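Local coordinates for protein NAD(FAD)-dependent dehydrogenase, NirB-family (N-terminal domain) (Clostridium acetobutylicum, PDB 3KLJ) that catalyses the NADH-dependent reduction of rubredoxin through a bound FAD, passing electrons into the dioxygen-scavenging chains of this anaerobe, at residues K244-N250 against V266-Y270; N250-E254 against V286-N290. All blocks are in the same frame, centred on the assembly; numbering follows the deposited sequence.

Interaction 1 of 2, residues K244-N250 against V266-Y270; sequences KRGILVN and VAEFY
Val-266 opens a short parallel two-stranded pairing with its carbonyl O, which takes the backbone N-H of Ile-247 at 2.7 Å. Its CG2 branch, anti to the backbone N (the CG1 torsion is 74°), meets CD1 of Ile-247 at 3.7 Å. Ala-267 follows on the same face as Ile-247 and Val-249, its CB lying against CG2 of Val-249. Glu-268 does most of the joining. Its backbone brackets Leu-248: the N-H goes to Ile-247 O (2.7 Å), and the O receives the N-H of Val-249 at 3.0 Å. Its side chain, extended throughout with chi1 175°, runs back over Gly-246 to the turn ahead of strand 247-249. There OE2 accepts the Gly-246 N-H at 2.8 Å, nearly linear and almost along the carboxylate C-O axis, plus a weak, bent bond from Arg-245 N. CD1 of Leu-248 lies alongside this carboxylate, whose charge the two amides probably help to stabilise. Phe-269 turns its ring edge to the other strand, CD1 standing 3.5 Å from Val-249 O in the ring plane. The pair belongs to the FAD-binding domain: Ile-247 and Val-249 rest on Ala-262 of strand 260-262, and Ala-267 and Phe-269 on Gln-283 of helix 277-291.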
ATOM      1  N   LYS A 244      -1.763   3.991  16.973  1.00 18.29           N
ATOM      2  CA  LYS A 244      -1.096   2.729  17.275  1.00 18.82           C
ATOM      3  C   LYS A 244      -0.084   2.470  16.165  1.00 18.22           C
ATOM      4  O   LYS A 244       1.044   2.946  16.248  1.00 18.26           O
ATOM      5  CB  LYS A 244      -2.105   1.581  17.435  1.00 19.14           C
ATOM      6  CG  LYS A 244      -3.151   1.804  18.533  1.00 21.56           C
ATOM      7  CD  LYS A 244      -2.571   1.668  19.936  1.00 25.17           C
ATOM      8  CE  LYS A 244      -3.586   2.096  20.989  1.00 24.93           C
ATOM      9  NZ  LYS A 244      -3.071   1.940  22.395  1.00 24.58           N
ATOM     10  N   ARG A 245      -0.479   1.717  15.138  1.00 17.66           N
ATOM     11  CA  ARG A 245       0.289   1.657  13.904  1.00 17.34           C
ATOM     12  C   ARG A 245       0.022   2.948  13.122  1.00 17.47           C
ATOM     13  O   ARG A 245       0.954   3.626  12.699  1.00 16.60           O
ATOM     14  CB  ARG A 245      -0.095   0.430  13.060  1.00 17.65           C
ATOM     15  CG  ARG A 245       0.436   0.480  11.608  1.00 17.89           C
ATOM     16  CD  ARG A 245       0.265  -0.866  10.892  1.00 17.63           C
ATOM     17  NE  ARG A 245       0.656  -0.762   9.488  1.00 17.58           N
ATOM     18  CZ  ARG A 245       1.847  -1.117   9.006  1.00 16.34           C
ATOM     19  NH1 ARG A 245       2.791  -1.610   9.808  1.00 15.08           N
ATOM     20  NH2 ARG A 245       2.094  -0.972   7.713  1.00 14.78           N
ATOM     21  N   GLY A 246      -1.260   3.269  12.940  1.00 17.13           N
ATOM     22  CA  GLY A 246      -1.656   4.481  12.247  1.00 17.81           C
ATOM     23  C   GLY A 246      -2.381   5.427  13.177  1.00 17.97           C
ATOM     24  O   GLY A 246      -2.531   5.126  14.368  1.00 18.72           O
ATOM     25  N   ILE A 247      -2.824   6.567  12.642  1.00 18.05           N
ATOM     26  CA  ILE A 247      -3.641   7.514  13.403  1.00 17.87           C
ATOM     27  C   ILE A 247      -5.039   6.905  13.548  1.00 17.70           C
ATOM     28  O   ILE A 247      -5.660   6.524  12.558  1.00 16.40           O
ATOM     29  CB  ILE A 247      -3.720   8.925  12.728  1.00 18.16           C
ATOM     30  CG1 ILE A 247      -2.331   9.576  12.661  1.00 18.22           C
ATOM     31  CG2 ILE A 247      -4.707   9.846  13.471  1.00 17.04           C
ATOM     32  CD1 ILE A 247      -2.264  10.833  11.806  1.00 18.95           C
ATOM     33  N   LEU A 248      -5.517   6.817  14.787  1.00 17.75           N
ATOM     34  CA  LEU A 248      -6.796   6.175  15.076  1.00 17.98           C
ATOM     35  C   LEU A 248      -7.953   7.067  14.627  1.00 18.43           C
ATOM     36  O   LEU A 248      -7.989   8.254  14.976  1.00 18.75           O
ATOM     37  CB  LEU A 248      -6.893   5.848  16.577  1.00 18.48           C
ATOM     38  CG  LEU A 248      -6.393   4.495  17.139  1.00 19.46           C
ATOM     39  CD1 LEU A 248      -5.282   3.773  16.321  1.00 17.86           C
ATOM     40  CD2 LEU A 248      -6.000   4.594  18.608  1.00 18.68           C
ATOM     41  N   VAL A 249      -8.885   6.507  13.844  1.00 18.04           N
ATOM     42  CA  VAL A 249     -10.064   7.272  13.379  1.00 17.62           C
ATOM     43  C   VAL A 249     -11.360   6.506  13.576  1.00 17.92           C
ATOM     44  O   VAL A 249     -11.351   5.274  13.590  1.00 17.86           O
ATOM     45  CB  VAL A 249      -9.963   7.681  11.885  1.00 17.79           C
ATOM     46  CG1 VAL A 249      -8.835   8.676  11.684  1.00 17.76           C
ATOM     47  CG2 VAL A 249      -9.801   6.444  10.995  1.00 15.44           C
ATOM     48  N   ASN A 250     -12.464   7.234  13.760  1.00 17.96           N
ATOM     49  CA  ASN A 250     -13.796   6.615  13.739  1.00 17.47           C
ATOM     50  C   ASN A 250     -14.330   6.536  12.296  1.00 17.57           C
ATOM     51  O   ASN A 250     -13.579   6.773  11.340  1.00 17.54           O
ATOM     52  CB  ASN A 250     -14.778   7.245  14.761  1.00 17.49           C
ATOM     53  CG  ASN A 250     -15.237   8.680  14.398  1.00 17.27           C
ATOM     54  OD1 ASN A 250     -15.947   9.324  15.178  1.00 18.61           O
ATOM     55  ND2 ASN A 250     -14.820   9.177  13.257  1.00 13.52           N
ATOM     56  N   VAL A 266      -2.176   6.609   6.375  1.00 17.79           N
ATOM     57  CA  VAL A 266      -1.757   7.050   7.705  1.00 17.98           C
ATOM     58  C   VAL A 266      -2.759   6.650   8.813  1.00 18.88           C
ATOM     59  O   VAL A 266      -2.425   6.707   9.996  1.00 19.43           O
ATOM     60  CB  VAL A 266      -1.529   8.589   7.758  1.00 17.84           C
ATOM     61  CG1 VAL A 266      -2.872   9.351   7.756  1.00 17.65           C
ATOM     62  CG2 VAL A 266      -0.695   8.981   9.001  1.00 17.18           C
ATOM     63  N   ALA A 267      -3.964   6.249   8.415  1.00 18.62           N
ATOM     64  CA  ALA A 267      -5.086   6.105   9.330  1.00 19.00           C
ATOM     65  C   ALA A 267      -5.422   4.653   9.649  1.00 18.99           C
ATOM     66  O   ALA A 267      -5.356   3.781   8.783  1.00 19.27           O
ATOM     67  CB  ALA A 267      -6.314   6.817   8.763  1.00 18.69           C
ATOM     68  N   GLU A 268      -5.791   4.416  10.904  1.00 18.59           N
ATOM     69  CA  GLU A 268      -6.108   3.089  11.392  1.00 18.46           C
ATOM     70  C   GLU A 268      -7.557   3.075  11.898  1.00 18.03           C
ATOM     71  O   GLU A 268      -7.912   3.816  12.829  1.00 17.66           O
ATOM     72  CB  GLU A 268      -5.115   2.709  12.497  1.00 18.51           C
ATOM     73  CG  GLU A 268      -5.387   1.382  13.203  1.00 19.15           C
ATOM     74  CD  GLU A 268      -4.250   0.974  14.152  1.00 20.13           C
ATOM     75  OE1 GLU A 268      -4.481   0.100  15.026  1.00 21.72           O
ATOM     76  OE2 GLU A 268      -3.123   1.511  14.018  1.00 17.51           O
ATOM     77  N   PHE A 269      -8.370   2.218  11.286  1.00 17.35           N
ATOM     78  CA  PHE A 269      -9.828   2.198  11.486  1.00 17.05           C
ATOM     79  C   PHE A 269     -10.221   0.816  11.977  1.00 16.67           C
ATOM     80  O   PHE A 269     -10.070  -0.180  11.250  1.00 15.97           O
ATOM     81  CB  PHE A 269     -10.538   2.489  10.155  1.00 16.42           C
ATOM     82  CG  PHE A 269     -12.044   2.402  10.227  1.00 17.48           C
ATOM     83  CD1 PHE A 269     -12.776   3.262  11.052  1.00 17.26           C
ATOM     84  CD2 PHE A 269     -12.736   1.464   9.456  1.00 17.07           C
ATOM     85  CE1 PHE A 269     -14.170   3.181  11.111  1.00 18.33           C
ATOM     86  CE2 PHE A 269     -14.119   1.384   9.495  1.00 15.31           C
ATOM     87  CZ  PHE A 269     -14.843   2.252  10.323  1.00 18.17           C
ATOM     88  N   TYR A 270     -10.715   0.748  13.211  1.00 16.05           N
ATOM     89  CA  TYR A 270     -10.965  -0.533  13.864  1.00 15.65           C
ATOM     90  C   TYR A 270      -9.756  -1.469  13.768  1.00 15.92           C
ATOM     91  O   TYR A 270      -9.905  -2.671  13.546  1.00 15.32           O
ATOM     92  CB  TYR A 270     -12.215  -1.204  13.299  1.00 14.89           C
ATOM     93  CG  TYR A 270     -13.495  -0.639  13.865  1.00 14.71           C
ATOM     94  CD1 TYR A 270     -14.309   0.182  13.098  1.00 12.96           C
ATOM     95  CD2 TYR A 270     -13.888  -0.926  15.181  1.00 10.55           C
ATOM     96  CE1 TYR A 270     -15.509   0.694  13.606  1.00 14.23           C
ATOM     97  CE2 TYR A 270     -15.083  -0.409  15.701  1.00 12.88           C
ATOM     98  CZ  TYR A 270     -15.881   0.399  14.906  1.00 12.91           C
ATOM     99  OH  TYR A 270     -17.045   0.920  15.398  1.00 13.98           O
TER

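Interaction 2 of 2, residues N250-E254 against V286-N290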
ATOM      1  N   ASN A 250     -12.464   7.234  13.760  1.00 17.96           N
ATOM      2  CA  ASN A 250     -13.796   6.615  13.739  1.00 17.47           C
ATOM      3  C   ASN A 250     -14.330   6.536  12.296  1.00 17.57           C
ATOM      4  O   ASN A 250     -13.579   6.773  11.340  1.00 17.54           O
ATOM      5  CB  ASN A 250     -14.778   7.245  14.761  1.00 17.49           C
ATOM      6  CG  ASN A 250     -15.237   8.680  14.398  1.00 17.27           C
ATOM      7  OD1 ASN A 250     -15.947   9.324  15.178  1.00 18.61           O
ATOM      8  ND2 ASN A 250     -14.820   9.177  13.257  1.00 13.52           N
ATOM      9  N   ASP A 251     -15.601   6.171  12.136  1.00 17.50           N
ATOM     10  CA  ASP A 251     -16.193   5.977  10.806  1.00 17.24           C
ATOM     11  C   ASP A 251     -16.373   7.308  10.058  1.00 17.31           C
ATOM     12  O   ASP A 251     -16.496   7.323   8.824  1.00 17.10           O
ATOM     13  CB  ASP A 251     -17.535   5.252  10.930  1.00 17.13           C
ATOM     14  CG  ASP A 251     -18.448   5.908  11.947  1.00 17.31           C
ATOM     15  OD1 ASP A 251     -18.096   5.912  13.139  1.00 17.54           O
ATOM     16  OD2 ASP A 251     -19.506   6.427  11.554  1.00 17.17           O
ATOM     17  N   HIS A 252     -16.369   8.415  10.805  1.00 16.50           N
ATOM     18  CA  HIS A 252     -16.383   9.760  10.209  1.00 16.55           C
ATOM     19  C   HIS A 252     -14.995  10.264   9.803  1.00 16.54           C
ATOM     20  O   HIS A 252     -14.846  11.403   9.374  1.00 16.56           O
ATOM     21  CB  HIS A 252     -17.017  10.749  11.191  1.00 15.73           C
ATOM     22  CG  HIS A 252     -18.386  10.352  11.629  1.00 15.25           C
ATOM     23  ND1 HIS A 252     -19.446  10.251  10.752  1.00 15.11           N
ATOM     24  CD2 HIS A 252     -18.871  10.028  12.850  1.00 12.51           C
ATOM     25  CE1 HIS A 252     -20.527   9.881  11.418  1.00 13.89           C
ATOM     26  NE2 HIS A 252     -20.202   9.738  12.690  1.00 13.36           N
ATOM     27  N   MET A 253     -13.985   9.410   9.965  1.00 17.23           N
ATOM     28  CA  MET A 253     -12.567   9.762   9.789  1.00 17.28           C
ATOM     29  C   MET A 253     -12.039  10.806  10.794  1.00 17.61           C
ATOM     30  O   MET A 253     -11.018  11.444  10.559  1.00 17.49           O
ATOM     31  CB  MET A 253     -12.251  10.150   8.332  1.00 17.71           C
ATOM     32  CG  MET A 253     -12.328   8.988   7.344  1.00 17.32           C
ATOM     33  SD  MET A 253     -11.197   7.655   7.789  1.00 17.94           S
ATOM     34  CE  MET A 253     -12.316   6.297   8.210  1.00 17.06           C
ATOM     35  N   GLU A 254     -12.736  10.957  11.919  1.00 17.82           N
ATOM     36  CA  GLU A 254     -12.320  11.868  12.996  1.00 17.91           C
ATOM     37  C   GLU A 254     -11.277  11.220  13.901  1.00 17.88           C
ATOM     38  O   GLU A 254     -11.435  10.065  14.295  1.00 18.07           O
ATOM     39  CB  GLU A 254     -13.525  12.246  13.847  1.00 17.82           C
ATOM     40  CG  GLU A 254     -14.612  12.979  13.082  1.00 19.24           C
ATOM     41  CD  GLU A 254     -15.864  13.196  13.896  1.00 20.56           C
ATOM     42  OE1 GLU A 254     -16.317  12.255  14.594  1.00 20.36           O
ATOM     43  OE2 GLU A 254     -16.405  14.317  13.829  1.00 22.76           O
ATOM     44  N   VAL A 286     -14.620  10.620   2.668  1.00 17.27           N
ATOM     45  CA  VAL A 286     -15.401  10.745   3.918  1.00 16.97           C
ATOM     46  C   VAL A 286     -14.872  11.889   4.809  1.00 16.20           C
ATOM     47  O   VAL A 286     -15.656  12.670   5.357  1.00 16.20           O
ATOM     48  CB  VAL A 286     -15.510   9.388   4.671  1.00 16.80           C
ATOM     49  CG1 VAL A 286     -16.025   9.568   6.120  1.00 17.60           C
ATOM     50  CG2 VAL A 286     -16.426   8.431   3.914  1.00 16.56           C
ATOM     51  N   ALA A 287     -13.548  11.993   4.915  1.00 15.85           N
ATOM     52  CA  ALA A 287     -12.905  13.059   5.676  1.00 16.06           C
ATOM     53  C   ALA A 287     -13.240  14.461   5.152  1.00 16.50           C
ATOM     54  O   ALA A 287     -13.544  15.354   5.942  1.00 16.02           O
ATOM     55  CB  ALA A 287     -11.378  12.845   5.725  1.00 16.08           C
ATOM     56  N   GLY A 288     -13.148  14.655   3.830  1.00 16.77           N
ATOM     57  CA  GLY A 288     -13.466  15.942   3.216  1.00 17.13           C
ATOM     58  C   GLY A 288     -14.913  16.351   3.457  1.00 17.89           C
ATOM     59  O   GLY A 288     -15.198  17.505   3.806  1.00 17.29           O
ATOM     60  N   LEU A 289     -15.814  15.387   3.264  1.00 18.24           N
ATOM     61  CA  LEU A 289     -17.258  15.543   3.483  1.00 19.01           C
ATOM     62  C   LEU A 289     -17.590  15.946   4.921  1.00 19.40           C
ATOM     63  O   LEU A 289     -18.392  16.859   5.149  1.00 19.20           O
ATOM     64  CB  LEU A 289     -17.975  14.226   3.134  1.00 18.88           C
ATOM     65  CG  LEU A 289     -18.771  14.001   1.830  1.00 19.36           C
ATOM     66  CD1 LEU A 289     -18.548  15.035   0.693  1.00 19.37           C
ATOM     67  CD2 LEU A 289     -18.586  12.566   1.315  1.00 16.06           C
ATOM     68  N   ASN A 290     -16.979  15.256   5.885  1.00 20.07           N
ATOM     69  CA  ASN A 290     -17.204  15.533   7.308  1.00 20.82           C
ATOM     70  C   ASN A 290     -16.621  16.885   7.726  1.00 21.08           C
ATOM     71  O   ASN A 290     -17.256  17.640   8.470  1.00 20.93           O
ATOM     72  CB  ASN A 290     -16.625  14.411   8.175  1.00 21.31           C
ATOM     73  CG  ASN A 290     -17.589  13.252   8.364  1.00 22.15           C
ATOM     74  OD1 ASN A 290     -18.449  13.277   9.252  1.00 26.43           O
ATOM     75  ND2 ASN A 290     -17.433  12.224   7.560  1.00 20.70           N
TER
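His-252 and Met-253 pack against one side of helix 277-291, presented by a type I beta turn that runs from Asn-250 to Met-253 and is closed by the bond from Met-253 N to Asn-250 O. Within the FAD-binding domain this turn leads from strand 247-249 toward strand 260-262. CB of Met-253 touches CB of Ala-287 at 3.8 Å, and CG of Met-253 lies 3.9 Å from CG1 of Val-286; the methionine chain then bends at chi2 (-58°), carrying the sulfur and CE away from the helix. The same CG1 of Val-286 reaches the turn's backbone, 3.5 Å from Asp-251 O. One helical turn on, Asn-290 crosses His-252 at about a right angle, with OD1 of Asn-290 against CB of His-252 at 3.5 Å and the amide plane 64° from the imidazole. Both polar groups are held from the loop beyond the helix, since His-252 ND1 and Asn-290 ND2 each bond to Ala-296 O. Asp-251 OD2 sits over the centre of one face of the imidazole and is itself bonded to Ser-297 OG. Within the helix, Asn-290 ND2 also bonds to Val-286 O at 2.9 Å, arriving from the opposite face of that carbonyl to the Asn-290 backbone N.

In the fold
From the N terminus, the chain passes through strand 247-249 into the 250-254 turn, then strand 260-262, strand 267-269 and finally helix 277-291. Interaction 1 closes the loop of 15 residues between its segments, and interaction 2 a longer one of 31. The two cross rather than nest, because residues 251-254 fall inside the loop closed by interaction 1, while 286-290 lie beyond it. They share Asn-250 and meet where CE1 of Phe-269 packs on CA of Asp-251, 3.5 Å away. Together they tie the small parallel sheet to helix 277-291, near FAD at the Val-266 end.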